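Long-range contacts in hypothetical protein Atu0120 (Agrobacterium tumefaciens, PDB 2I6H), which is of unknown function but belongs to the DUF924 family of bacterial proteins and has a helical fold without strands, with two copies in the assembly: residues A[85-90]-A[133-138]; A[102-107]-A[183-188]; A[141-146]-A[177-182]; A[150-155]-A[165-170]. All coordinates share one frame; numbering follows the deposited sequence.

Contact 1. Residues A[85-90]-A[133-138]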
loop_
_atom_site.group_PDB
_atom_site.type_symbol
_atom_site.label_atom_id
_atom_site.label_comp_id
_atom_site.label_asym_id
_atom_site.label_seq_id
_atom_site.Cartn_x
_atom_site.Cartn_y
_atom_site.Cartn_z
ATOM N N ALA A 85 19.299 -3.800 -8.248
ATOM C CA ALA A 85 19.277 -5.187 -8.702
ATOM C C ALA A 85 19.633 -6.162 -7.566
ATOM O O ALA A 85 19.004 -7.228 -7.455
ATOM C CB ALA A 85 20.213 -5.396 -9.903
ATOM N N LEU A 86 20.656 -5.829 -6.770
ATOM C CA LEU A 86 20.989 -6.653 -5.589
ATOM C C LEU A 86 19.780 -6.812 -4.640
ATOM O O LEU A 86 19.522 -7.923 -4.154
ATOM C CB LEU A 86 22.177 -6.085 -4.826
ATOM C CG LEU A 86 23.542 -6.195 -5.523
ATOM C CD1 LEU A 86 24.600 -5.527 -4.637
ATOM C CD2 LEU A 86 23.908 -7.703 -5.810
HETATM N N MSE A 87 19.061 -5.722 -4.383
HETATM C CA MSE A 87 17.896 -5.762 -3.494
HETATM C C MSE A 87 16.855 -6.730 -4.084
HETATM O O MSE A 87 16.271 -7.571 -3.373
HETATM C CB MSE A 87 17.224 -4.382 -3.388
HETATM C CG MSE A 87 18.064 -3.266 -2.913
HETATM SE SE MSE A 87 18.734 -3.615 -1.059
HETATM C CE MSE A 87 20.487 -4.226 -1.535
ATOM N N LEU A 88 16.646 -6.620 -5.391
ATOM C CA LEU A 88 15.630 -7.416 -6.091
ATOM C C LEU A 88 16.016 -8.882 -6.058
ATOM O O LEU A 88 15.163 -9.766 -5.839
ATOM C CB LEU A 88 15.474 -6.916 -7.516
ATOM C CG LEU A 88 14.942 -5.487 -7.581
ATOM C CD1 LEU A 88 14.859 -5.102 -9.074
ATOM C CD2 LEU A 88 13.589 -5.316 -6.879
ATOM N N LEU A 89 17.304 -9.169 -6.213
ATOM C CA LEU A 89 17.752 -10.574 -6.128
ATOM C C LEU A 89 17.742 -11.182 -4.711
ATOM O O LEU A 89 17.483 -12.396 -4.547
ATOM C CB LEU A 89 19.169 -10.666 -6.655
ATOM C CG LEU A 89 19.306 -10.417 -8.166
ATOM C CD1 LEU A 89 20.783 -10.439 -8.498
ATOM C CD2 LEU A 89 18.529 -11.540 -8.975
ATOM N N LEU A 90 18.052 -10.361 -3.697
ATOM C CA LEU A 90 18.320 -10.907 -2.352
ATOM C C LEU A 90 17.184 -10.722 -1.349
ATOM O O LEU A 90 17.110 -11.463 -0.353
ATOM C CB LEU A 90 19.627 -10.366 -1.775
ATOM C CG LEU A 90 20.871 -10.757 -2.593
ATOM C CD1 LEU A 90 22.052 -9.994 -2.085
ATOM C CD2 LEU A 90 21.114 -12.306 -2.532
ATOM N N VAL A 133 11.613 2.267 -2.358
ATOM C CA VAL A 133 11.199 1.356 -1.289
ATOM C C VAL A 133 11.966 0.005 -1.302
ATOM O O VAL A 133 12.097 -0.650 -0.271
ATOM C CB VAL A 133 9.665 1.131 -1.274
ATOM C CG1 VAL A 133 9.238 0.330 -2.464
ATOM C CG2 VAL A 133 9.234 0.465 0.097
ATOM N N PHE A 134 12.424 -0.420 -2.483
ATOM C CA PHE A 134 13.197 -1.693 -2.543
ATOM C C PHE A 134 14.525 -1.715 -1.774
ATOM O O PHE A 134 15.012 -2.803 -1.401
ATOM C CB PHE A 134 13.264 -2.200 -3.990
ATOM C CG PHE A 134 11.890 -2.396 -4.548
ATOM C CD1 PHE A 134 11.127 -3.477 -4.094
ATOM C CD2 PHE A 134 11.284 -1.426 -5.379
ATOM C CE1 PHE A 134 9.802 -3.668 -4.503
ATOM C CE2 PHE A 134 9.915 -1.599 -5.806
ATOM C CZ PHE A 134 9.193 -2.728 -5.357
ATOM N N PHE A 135 15.109 -0.525 -1.531
ATOM C CA PHE A 135 16.265 -0.395 -0.647
ATOM C C PHE A 135 15.851 -0.461 0.841
ATOM O O PHE A 135 16.705 -0.636 1.708
ATOM C CB PHE A 135 16.998 0.952 -0.903
ATOM C CG PHE A 135 17.717 0.996 -2.203
ATOM C CD1 PHE A 135 18.959 0.362 -2.355
ATOM C CD2 PHE A 135 17.156 1.642 -3.303
ATOM C CE1 PHE A 135 19.659 0.383 -3.610
ATOM C CE2 PHE A 135 17.849 1.707 -4.548
ATOM C CZ PHE A 135 19.112 1.051 -4.697
ATOM N N TYR A 136 14.560 -0.307 1.140
ATOM C CA TYR A 136 14.098 -0.186 2.553
ATOM C C TYR A 136 13.444 -1.473 3.046
ATOM O O TYR A 136 13.441 -1.785 4.249
ATOM C CB TYR A 136 13.109 0.991 2.671
ATOM C CG TYR A 136 13.651 2.313 2.129
ATOM C CD1 TYR A 136 15.046 2.568 2.051
ATOM C CD2 TYR A 136 12.756 3.323 1.740
ATOM C CE1 TYR A 136 15.505 3.824 1.555
ATOM C CE2 TYR A 136 13.202 4.560 1.248
ATOM C CZ TYR A 136 14.568 4.797 1.170
ATOM O OH TYR A 136 15.013 6.021 0.687
ATOM N N LEU A 137 12.868 -2.226 2.102
ATOM C CA LEU A 137 12.176 -3.460 2.455
ATOM C C LEU A 137 13.050 -4.456 3.259
ATOM O O LEU A 137 12.509 -5.139 4.144
ATOM C CB LEU A 137 11.533 -4.128 1.213
ATOM C CG LEU A 137 10.356 -3.316 0.622
ATOM C CD1 LEU A 137 9.899 -3.979 -0.674
ATOM C CD2 LEU A 137 9.204 -3.299 1.633
ATOM N N PRO A 138 14.370 -4.574 2.947
ATOM C CA PRO A 138 15.199 -5.475 3.781
ATOM C C PRO A 138 15.112 -5.102 5.279
ATOM O O PRO A 138 15.162 -5.985 6.130
ATOM C CB PRO A 138 16.618 -5.312 3.202
ATOM C CG PRO A 138 16.372 -4.996 1.751
ATOM C CD PRO A 138 15.159 -4.009 1.835
#

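Contact 2. Residues A[102-107]-A[183-188]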
loop_
_atom_site.group_PDB
_atom_site.type_symbol
_atom_site.label_atom_id
_atom_site.label_comp_id
_atom_site.label_asym_id
_atom_site.label_seq_id
_atom_site.Cartn_x
_atom_site.Cartn_y
_atom_site.Cartn_z
ATOM N N ALA A 102 12.214 -22.229 4.163
ATOM C CA ALA A 102 13.199 -21.424 4.892
ATOM C C ALA A 102 14.100 -20.644 3.924
ATOM O O ALA A 102 14.749 -19.676 4.341
ATOM C CB ALA A 102 14.038 -22.315 5.814
ATOM N N HIS A 103 14.132 -21.072 2.647
ATOM C CA HIS A 103 14.888 -20.364 1.607
ATOM C C HIS A 103 14.362 -18.934 1.426
ATOM O O HIS A 103 15.110 -18.087 0.984
ATOM C CB HIS A 103 14.866 -21.101 0.276
ATOM C CG HIS A 103 15.573 -22.427 0.319
ATOM N ND1 HIS A 103 16.942 -22.544 0.457
ATOM C CD2 HIS A 103 15.082 -23.693 0.299
ATOM C CE1 HIS A 103 17.277 -23.831 0.446
ATOM N NE2 HIS A 103 16.162 -24.551 0.373
HETATM N N MSE A 104 13.107 -18.691 1.789
HETATM C CA MSE A 104 12.544 -17.330 1.642
HETATM C C MSE A 104 13.349 -16.271 2.431
HETATM O O MSE A 104 13.394 -15.077 2.016
HETATM C CB MSE A 104 11.110 -17.294 2.137
HETATM C CG MSE A 104 10.160 -17.602 1.092
HETATM SE SE MSE A 104 8.377 -17.254 1.957
HETATM C CE MSE A 104 8.420 -18.465 3.381
ATOM N N TYR A 105 14.015 -16.701 3.528
ATOM C CA TYR A 105 14.702 -15.764 4.454
ATOM C C TYR A 105 16.227 -15.892 4.420
ATOM O O TYR A 105 16.937 -15.104 5.075
ATOM C CB TYR A 105 14.194 -15.981 5.911
ATOM C CG TYR A 105 12.684 -16.097 5.952
ATOM C CD1 TYR A 105 11.884 -15.029 5.525
ATOM C CD2 TYR A 105 12.052 -17.277 6.344
ATOM C CE1 TYR A 105 10.476 -15.124 5.493
ATOM C CE2 TYR A 105 10.656 -17.374 6.320
ATOM C CZ TYR A 105 9.885 -16.288 5.907
ATOM O OH TYR A 105 8.514 -16.337 5.872
ATOM N N ALA A 106 16.736 -16.888 3.668
ATOM C CA ALA A 106 18.155 -17.259 3.768
ATOM C C ALA A 106 19.133 -16.133 3.414
ATOM O O ALA A 106 20.216 -16.060 3.997
ATOM C CB ALA A 106 18.462 -18.527 2.908
ATOM N N THR A 107 18.741 -15.248 2.497
ATOM C CA THR A 107 19.661 -14.155 2.066
ATOM C C THR A 107 19.249 -12.806 2.652
ATOM O O THR A 107 19.726 -11.736 2.188
ATOM C CB THR A 107 19.751 -14.044 0.500
ATOM O OG1 THR A 107 18.440 -13.910 -0.116
ATOM C CG2 THR A 107 20.439 -15.268 -0.080
ATOM N N ASN A 183 7.226 -19.029 12.194
ATOM C CA ASN A 183 7.574 -20.048 13.222
ATOM C C ASN A 183 7.532 -21.473 12.699
ATOM O O ASN A 183 8.443 -22.269 12.988
ATOM C CB ASN A 183 6.673 -19.913 14.464
ATOM C CG ASN A 183 6.961 -18.682 15.252
ATOM O OD1 ASN A 183 7.918 -17.946 14.949
ATOM N ND2 ASN A 183 6.147 -18.438 16.288
ATOM N N GLY A 184 6.509 -21.791 11.900
ATOM C CA GLY A 184 6.378 -23.152 11.361
ATOM C C GLY A 184 7.547 -23.487 10.459
ATOM O O GLY A 184 8.192 -24.541 10.590
ATOM N N ILE A 185 7.831 -22.575 9.532
ATOM C CA ILE A 185 8.886 -22.790 8.540
ATOM C C ILE A 185 10.272 -22.860 9.225
ATOM O O ILE A 185 11.176 -23.596 8.791
ATOM C CB ILE A 185 8.893 -21.620 7.510
ATOM C CG1 ILE A 185 7.664 -21.698 6.612
ATOM C CG2 ILE A 185 10.170 -21.638 6.660
ATOM C CD1 ILE A 185 7.363 -20.352 5.904
ATOM N N LEU A 186 10.442 -22.076 10.280
ATOM C CA LEU A 186 11.726 -22.031 10.974
ATOM C C LEU A 186 11.822 -22.991 12.163
ATOM O O LEU A 186 12.836 -22.992 12.871
ATOM C CB LEU A 186 12.036 -20.609 11.424
ATOM C CG LEU A 186 12.275 -19.610 10.258
ATOM C CD1 LEU A 186 12.482 -18.241 10.855
ATOM C CD2 LEU A 186 13.461 -19.972 9.316
ATOM N N LEU A 187 10.764 -23.760 12.419
ATOM C CA LEU A 187 10.773 -24.737 13.527
ATOM C C LEU A 187 11.017 -24.082 14.895
ATOM O O LEU A 187 11.742 -24.625 15.741
ATOM C CB LEU A 187 11.785 -25.889 13.255
ATOM C CG LEU A 187 11.444 -26.862 12.124
ATOM C CD1 LEU A 187 11.839 -26.303 10.775
ATOM C CD2 LEU A 187 12.188 -28.183 12.314
ATOM N N ARG A 188 10.394 -22.920 15.103
ATOM C CA ARG A 188 10.418 -22.220 16.383
ATOM C C ARG A 188 9.146 -22.495 17.133
ATOM O O ARG A 188 8.066 -22.624 16.546
ATOM C CB ARG A 188 10.528 -20.694 16.171
ATOM C CG ARG A 188 11.556 -20.342 15.156
ATOM C CD ARG A 188 11.905 -18.860 15.146
ATOM N NE ARG A 188 10.861 -18.002 14.596
ATOM C CZ ARG A 188 11.125 -16.837 13.991
ATOM N NH1 ARG A 188 10.134 -16.086 13.519
ATOM N NH2 ARG A 188 12.392 -16.434 13.845
#

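Contact 3. Residues A[141-146]-A[177-182]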
loop_
_atom_site.group_PDB
_atom_site.type_symbol
_atom_site.label_atom_id
_atom_site.label_comp_id
_atom_site.label_asym_id
_atom_site.label_seq_id
_atom_site.Cartn_x
_atom_site.Cartn_y
_atom_site.Cartn_z
ATOM N N HIS A 141 11.940 -6.415 6.694
ATOM C CA HIS A 141 11.955 -7.884 6.734
ATOM C C HIS A 141 12.852 -8.470 7.808
ATOM O O HIS A 141 12.836 -9.676 8.022
ATOM C CB HIS A 141 12.326 -8.455 5.341
ATOM C CG HIS A 141 11.311 -8.143 4.281
ATOM N ND1 HIS A 141 11.647 -7.973 2.958
ATOM C CD2 HIS A 141 9.964 -7.978 4.356
ATOM C CE1 HIS A 141 10.551 -7.695 2.262
ATOM N NE2 HIS A 141 9.514 -7.702 3.081
ATOM N N ALA A 142 13.582 -7.618 8.516
ATOM C CA ALA A 142 14.503 -8.083 9.570
ATOM C C ALA A 142 13.801 -8.212 10.922
ATOM O O ALA A 142 13.004 -7.330 11.319
ATOM C CB ALA A 142 15.710 -7.132 9.668
ATOM N N GLU A 143 14.110 -9.294 11.643
ATOM C CA GLU A 143 13.551 -9.493 12.983
ATOM C C GLU A 143 14.450 -8.815 14.017
ATOM O O GLU A 143 15.118 -9.488 14.785
ATOM C CB GLU A 143 13.382 -10.991 13.259
ATOM C CG GLU A 143 12.367 -11.622 12.338
ATOM C CD GLU A 143 12.086 -13.101 12.642
ATOM O OE1 GLU A 143 13.035 -13.884 12.960
ATOM O OE2 GLU A 143 10.904 -13.485 12.543
ATOM N N ASP A 144 14.501 -7.486 13.979
ATOM C CA ASP A 144 15.234 -6.705 14.976
ATOM C C ASP A 144 14.751 -5.284 14.950
ATOM O O ASP A 144 14.393 -4.702 13.942
ATOM C CB ASP A 144 16.763 -6.748 14.855
ATOM C CG ASP A 144 17.274 -6.027 13.630
ATOM O OD1 ASP A 144 17.232 -6.643 12.549
ATOM O OD2 ASP A 144 17.729 -4.862 13.747
ATOM N N ILE A 145 14.644 -4.770 16.167
ATOM C CA ILE A 145 14.011 -3.490 16.415
ATOM C C ILE A 145 14.720 -2.340 15.750
ATOM O O ILE A 145 14.063 -1.460 15.194
ATOM C CB ILE A 145 13.823 -3.313 17.953
ATOM C CG1 ILE A 145 12.898 -4.437 18.440
ATOM C CG2 ILE A 145 13.346 -1.927 18.311
ATOM C CD1 ILE A 145 13.077 -4.817 19.902
ATOM N N ALA A 146 16.061 -2.345 15.768
ATOM C CA ALA A 146 16.818 -1.244 15.134
ATOM C C ALA A 146 16.443 -1.153 13.650
ATOM O O ALA A 146 16.165 -0.058 13.151
ATOM C CB ALA A 146 18.317 -1.478 15.253
ATOM N N GLY A 177 9.313 -9.583 19.005
ATOM C CA GLY A 177 10.736 -9.723 18.673
ATOM C C GLY A 177 11.032 -10.493 17.370
ATOM O O GLY A 177 12.195 -10.665 16.985
ATOM N N ARG A 178 9.979 -10.874 16.655
ATOM C CA ARG A 178 10.084 -11.682 15.433
ATOM C C ARG A 178 8.713 -11.759 14.754
ATOM O O ARG A 178 7.702 -11.290 15.309
ATOM C CB ARG A 178 10.568 -13.100 15.807
ATOM C CG ARG A 178 9.573 -13.868 16.677
ATOM C CD ARG A 178 10.209 -15.159 17.251
ATOM N NE ARG A 178 9.228 -15.971 17.980
ATOM C CZ ARG A 178 9.523 -17.160 18.524
ATOM N NH1 ARG A 178 10.756 -17.654 18.448
ATOM N NH2 ARG A 178 8.584 -17.861 19.123
ATOM N N PHE A 179 8.668 -12.381 13.572
ATOM C CA PHE A 179 7.419 -12.569 12.842
ATOM C C PHE A 179 6.913 -13.961 13.138
ATOM O O PHE A 179 7.490 -14.951 12.646
ATOM C CB PHE A 179 7.656 -12.397 11.340
ATOM C CG PHE A 179 7.987 -10.987 10.963
ATOM C CD1 PHE A 179 6.998 -9.994 10.973
ATOM C CD2 PHE A 179 9.288 -10.651 10.602
ATOM C CE1 PHE A 179 7.339 -8.652 10.624
ATOM C CE2 PHE A 179 9.632 -9.338 10.249
ATOM C CZ PHE A 179 8.666 -8.346 10.257
ATOM N N PRO A 180 5.857 -14.061 13.958
ATOM C CA PRO A 180 5.314 -15.371 14.322
ATOM C C PRO A 180 4.855 -16.181 13.141
ATOM O O PRO A 180 4.884 -17.415 13.242
ATOM C CB PRO A 180 4.104 -15.007 15.212
ATOM C CG PRO A 180 4.507 -13.744 15.817
ATOM C CD PRO A 180 5.118 -12.992 14.650
ATOM N N HIS A 181 4.441 -15.530 12.037
ATOM C CA HIS A 181 4.067 -16.278 10.827
ATOM C C HIS A 181 5.205 -17.182 10.302
ATOM O O HIS A 181 4.942 -18.133 9.567
ATOM C CB HIS A 181 3.551 -15.345 9.718
ATOM C CG HIS A 181 2.094 -14.987 9.848
ATOM N ND1 HIS A 181 1.076 -15.900 9.633
ATOM C CD2 HIS A 181 1.484 -13.815 10.159
ATOM C CE1 HIS A 181 -0.091 -15.305 9.803
ATOM N NE2 HIS A 181 0.127 -14.041 10.122
ATOM N N ARG A 182 6.460 -16.888 10.678
ATOM C CA ARG A 182 7.607 -17.683 10.198
ATOM C C ARG A 182 7.899 -18.924 11.056
ATOM O O ARG A 182 8.778 -19.718 10.703
ATOM C CB ARG A 182 8.874 -16.828 10.171
ATOM C CG ARG A 182 8.748 -15.599 9.282
ATOM C CD ARG A 182 10.081 -14.853 9.248
ATOM N NE ARG A 182 9.969 -13.595 8.514
ATOM C CZ ARG A 182 11.025 -12.804 8.273
ATOM N NH1 ARG A 182 12.236 -13.164 8.713
ATOM N NH2 ARG A 182 10.885 -11.675 7.582
HETATM O O HOH W 1 14.549 -11.934 7.663
HETATM O O HOH W 2 13.747 -15.247 9.889
HETATM O O HOH W 3 14.261 -9.545 18.033
#

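Contact 4. Residues A[150-155]-A[165-170]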
loop_
_atom_site.group_PDB
_atom_site.type_symbol
_atom_site.label_atom_id
_atom_site.label_comp_id
_atom_site.label_asym_id
_atom_site.label_seq_id
_atom_site.Cartn_x
_atom_site.Cartn_y
_atom_site.Cartn_z
ATOM N N ARG A 150 14.570 1.913 11.669
ATOM C CA ARG A 150 15.212 2.449 10.479
ATOM C C ARG A 150 14.280 2.403 9.260
ATOM O O ARG A 150 14.191 3.394 8.515
ATOM C CB ARG A 150 16.499 1.705 10.174
ATOM C CG ARG A 150 17.322 2.387 9.117
ATOM C CD ARG A 150 18.631 1.648 8.875
ATOM N NE ARG A 150 19.461 2.453 7.983
ATOM C CZ ARG A 150 20.641 2.067 7.525
ATOM N NH1 ARG A 150 21.128 0.890 7.864
ATOM N NH2 ARG A 150 21.338 2.882 6.734
ATOM N N ALA A 151 13.566 1.285 9.086
ATOM C CA ALA A 151 12.574 1.176 8.001
ATOM C C ALA A 151 11.518 2.270 8.083
ATOM O O ALA A 151 11.186 2.878 7.055
ATOM C CB ALA A 151 11.867 -0.208 8.033
ATOM N N CYS A 152 10.983 2.512 9.283
ATOM C CA CYS A 152 9.946 3.550 9.422
ATOM C C CYS A 152 10.510 4.954 9.078
ATOM O O CYS A 152 9.855 5.743 8.379
ATOM C CB CYS A 152 9.272 3.479 10.802
ATOM S SG CYS A 152 8.340 1.934 11.006
ATOM N N ASP A 153 11.730 5.258 9.535
ATOM C CA ASP A 153 12.373 6.538 9.226
ATOM C C ASP A 153 12.576 6.692 7.728
ATOM O O ASP A 153 12.317 7.746 7.157
ATOM C CB ASP A 153 13.751 6.605 9.896
ATOM C CG ASP A 153 13.660 6.770 11.434
ATOM O OD1 ASP A 153 12.567 7.070 11.953
ATOM O OD2 ASP A 153 14.689 6.561 12.097
ATOM N N LEU A 154 13.027 5.624 7.093
ATOM C CA LEU A 154 13.295 5.690 5.659
ATOM C C LEU A 154 12.020 5.843 4.838
ATOM O O LEU A 154 12.030 6.528 3.809
ATOM C CB LEU A 154 14.077 4.438 5.220
ATOM C CG LEU A 154 15.538 4.388 5.693
ATOM C CD1 LEU A 154 16.062 2.977 5.483
ATOM C CD2 LEU A 154 16.381 5.441 4.948
ATOM N N ASN A 155 10.927 5.242 5.310
ATOM C CA ASN A 155 9.645 5.334 4.578
ATOM C C ASN A 155 8.864 6.625 4.867
ATOM O O ASN A 155 7.886 6.933 4.160
ATOM C CB ASN A 155 8.756 4.121 4.849
ATOM C CG ASN A 155 9.191 2.865 4.057
ATOM O OD1 ASN A 155 8.803 2.663 2.885
ATOM N ND2 ASN A 155 9.980 2.002 4.701
ATOM N N HIS A 165 2.862 0.387 5.606
ATOM C CA HIS A 165 3.435 -0.977 5.599
ATOM C C HIS A 165 4.658 -1.115 6.534
ATOM O O HIS A 165 4.829 -2.127 7.215
ATOM C CB HIS A 165 3.813 -1.370 4.169
ATOM C CG HIS A 165 2.639 -1.449 3.235
ATOM N ND1 HIS A 165 2.747 -1.216 1.875
ATOM C CD2 HIS A 165 1.339 -1.745 3.464
ATOM C CE1 HIS A 165 1.553 -1.340 1.315
ATOM N NE2 HIS A 165 0.679 -1.655 2.257
ATOM N N ALA A 166 5.521 -0.108 6.532
ATOM C CA ALA A 166 6.701 -0.134 7.434
ATOM C C ALA A 166 6.261 -0.194 8.912
ATOM O O ALA A 166 6.860 -0.909 9.727
ATOM C CB ALA A 166 7.591 1.097 7.180
ATOM N N GLU A 167 5.198 0.532 9.242
ATOM C CA GLU A 167 4.692 0.577 10.610
ATOM C C GLU A 167 4.020 -0.734 10.997
ATOM O O GLU A 167 4.173 -1.181 12.138
ATOM C CB GLU A 167 3.733 1.759 10.812
ATOM C CG GLU A 167 4.416 3.115 10.769
ATOM C CD GLU A 167 5.375 3.408 11.952
ATOM O OE1 GLU A 167 5.434 2.639 12.947
ATOM O OE2 GLU A 167 6.091 4.431 11.858
ATOM N N GLU A 168 3.323 -1.358 10.039
ATOM C CA GLU A 168 2.715 -2.695 10.228
ATOM C C GLU A 168 3.778 -3.720 10.640
ATOM O O GLU A 168 3.580 -4.526 11.575
ATOM C CB GLU A 168 2.090 -3.179 8.921
ATOM C CG GLU A 168 0.800 -2.459 8.512
ATOM C CD GLU A 168 -0.375 -2.837 9.389
ATOM O OE1 GLU A 168 -0.902 -3.970 9.253
ATOM O OE2 GLU A 168 -0.768 -1.999 10.212
ATOM N N HIS A 169 4.908 -3.698 9.931
ATOM C CA HIS A 169 5.976 -4.632 10.228
ATOM C C HIS A 169 6.588 -4.314 11.589
ATOM O O HIS A 169 6.833 -5.243 12.371
ATOM C CB HIS A 169 7.062 -4.596 9.132
ATOM C CG HIS A 169 6.669 -5.296 7.854
ATOM N ND1 HIS A 169 5.806 -4.747 6.921
ATOM C CD2 HIS A 169 7.055 -6.495 7.347
ATOM C CE1 HIS A 169 5.680 -5.578 5.900
ATOM N NE2 HIS A 169 6.433 -6.644 6.131
ATOM N N ARG A 170 6.853 -3.031 11.863
ATOM C CA ARG A 170 7.505 -2.634 13.139
ATOM C C ARG A 170 6.668 -3.059 14.339
ATOM O O ARG A 170 7.212 -3.533 15.335
ATOM C CB ARG A 170 7.795 -1.139 13.182
ATOM C CG ARG A 170 8.424 -0.680 14.522
ATOM C CD ARG A 170 8.929 0.751 14.482
ATOM N NE ARG A 170 7.854 1.745 14.457
ATOM C CZ ARG A 170 7.314 2.282 15.543
ATOM N NH1 ARG A 170 7.720 1.905 16.768
ATOM N NH2 ARG A 170 6.359 3.201 15.409
#

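Contact 1. Residues A[85-90]-A[133-138]
F134 meets L88 and M87 in the all-helical core of this DUF924 protein, where helix 80-97 packs against the chain leading into helix 137-140. The contact illustrates how a helix packs against both the approach to another helix and that helix's first turn. The F134 ring lies obliquely to L88, whose CD2 comes within 4.1 Å of ring atom CG. With CG anti to the carbonyl carbon (chi1 -58°), this ring leads away from helix 80-97 and finds edge-to-face partners in W38 and W46. Its backbone stays close instead: M87 CB stands 3.4 Å from F134 O. F135 starts out on a CB that points away, yet its ring swings back, and the selenomethionine side chain of M87 crosses it at about a right angle, CG to CD1 3.8 Å. The selenium of M87 is 5.2 Å from the centroid of the F135 ring and 54° off its normal, an oblique Met-aromatic contact. F114 and A115 of helix 108-120 also touch M87, so its bent chain fills the junction of three parts of the fold. P138, in the first turn of helix 137-140, adds a further contact to M87, its ring carbon CG lying 3.9 Å from SE.

Contact 2. Residues A[102-107]-A[183-188]
I185 points its side chain at A102, M104 and Y105; CG2 meets chiefly A102 and CD1 chiefly M104, and both approach Y105. CG2, anti to the backbone N, lies over the backbone of A102, 3.3 Å from its N, and 4.0 Å from its CB. The side chains of I185 and the selenomethionine M104 cross at about a right angle, CD1 and CE approaching to 3.3 Å, tighter than usual for two methyl carbons. Y105 also crosses I185 nearly perpendicularly: CG2 sits at the edge of the tyrosine ring, close to its plane, whereas M104 CB covers one face over the ring centre. L186 comes obliquely to this ring, CD2 to CD2 4.3 Å. The other methyl of L186, CD1, lies 3.5 Å above the guanidinium plane of R188. Side-on, R188 sends NE and NH1 to the single acceptor N183 OD1, the NE bond measuring 3.0 Å. This grip spans the Schellman motif in which L187, with positive phi, ends the short helix. The contact itself is apolar; the R188-N183 bonds lie within 183-188. It joins the loop between helices 80-97 and 108-120 to helix 183-186, while R95 of helix 80-97 and R182 also touch Y105.

Contact 3. Residues A[141-146]-A[177-182]
An inverse gamma turn centred on E143 forms the heart of this loop-to-loop contact, which joins the connection between helices 137-140 and 145-155 to the chain leaving helix 160-176. It shows how a carboxylate can take a backbone N-H of an irregular loop. The extended side chain of E143 reaches across to F179, where N donates to OE2 over 2.7 Å in an almost straight bond (174°) that meets the oxygen from above the carboxylate plane. R178 CB packs against the same oxygen at 3.3 Å. The carboxylate and the F179 ring are only 21° apart in plane, and E143 CG touches ring atom CD2 at 3.7 Å. The other oxygen, OE1, has a salt-bridge partner in R188, while R178 turns its own guanidinium to E194.

R182 reaches in along an extended chain. One face of its guanidinium is covered by F179 CD2, 3.3 Å above the plane, and E143 CG also lies over a face. E143 OE2 stands well out of that plane, so no N-H points at it and the opposite charges are merely near; water 2 accepts from NH1 and gives E143 OE1 a weak bond. NH2 donates to H141 O over 2.8 Å, the oxygen lying 21° out of the guanidinium plane. The imidazole of H141 turns to D91. Water 1 links H141 O to R182 NH1, accepting from that nitrogen at 2.8 Å.

Contact 4. Residues A[150-155]-A[165-170]
C152 carries SG anti to its own carbonyl carbon (chi1 -66°), a setting that directs the sulfur at E167 and R170 in an antiparallel helix pair. R170 meets it by leaving the backbone with CG opposite N and then bending at chi3 (72°), which curls the guanidinium back along its helix. The pair is a helical hairpin: helices 145-155 and 160-176 follow one another in the chain, and the two segments run at 169° with axes 8.7 Å apart. C152 and A166 have the nearest CA atoms, 5.3 Å apart, and their small side chains are consistent with the close approach.

The sulfur of C152 packs among several groups. E167 CD lies 3.4 Å from SG, and R170 NE stands 3.5 Å from it, placing the sulfur at the guanidinium edge in its plane. R170 grips E167 side-on through NE and NH2, both to OE1 on its syn side. This intrahelical salt bridge fixes the polar groups that flank the sulfur; R170 NH1 has a further salt bridge to E174. The side chain of E167 is about 5 Å from a bound calcium ion and packs on D44 of the second subunit.

The methyl carbon of A166 also packs on N155, CB to ND2 3.6 Å. That amide is fixed by a hydrogen bond within its own helix: N155 ND2 donates to A151 O over 2.8 Å, reaching it from the face opposite N155 N.

How the contacts relate
From the N terminus, helix 80-97 supplies the first side of contact 1, and the loop after it the first side of contact 2. Contact 1 closes at 133-138, before contact 2 closes at 183-188, so the two cross; L90 O and T107 OG1 join them by a probable hydrogen bond. After contact 1 closes, contact 3 opens at 141-146 and encloses contact 4, the hairpin of helices 145-155 and 160-176, and both fall within the span of contact 2. Y136 packs on L154, connecting contact 1 to contact 4, while F179 against H169 connects contacts 3 and 4. The R188-E143 salt bridge ties contact 2 to contact 3, bringing the C-terminal part onto the loop before helix 145-155.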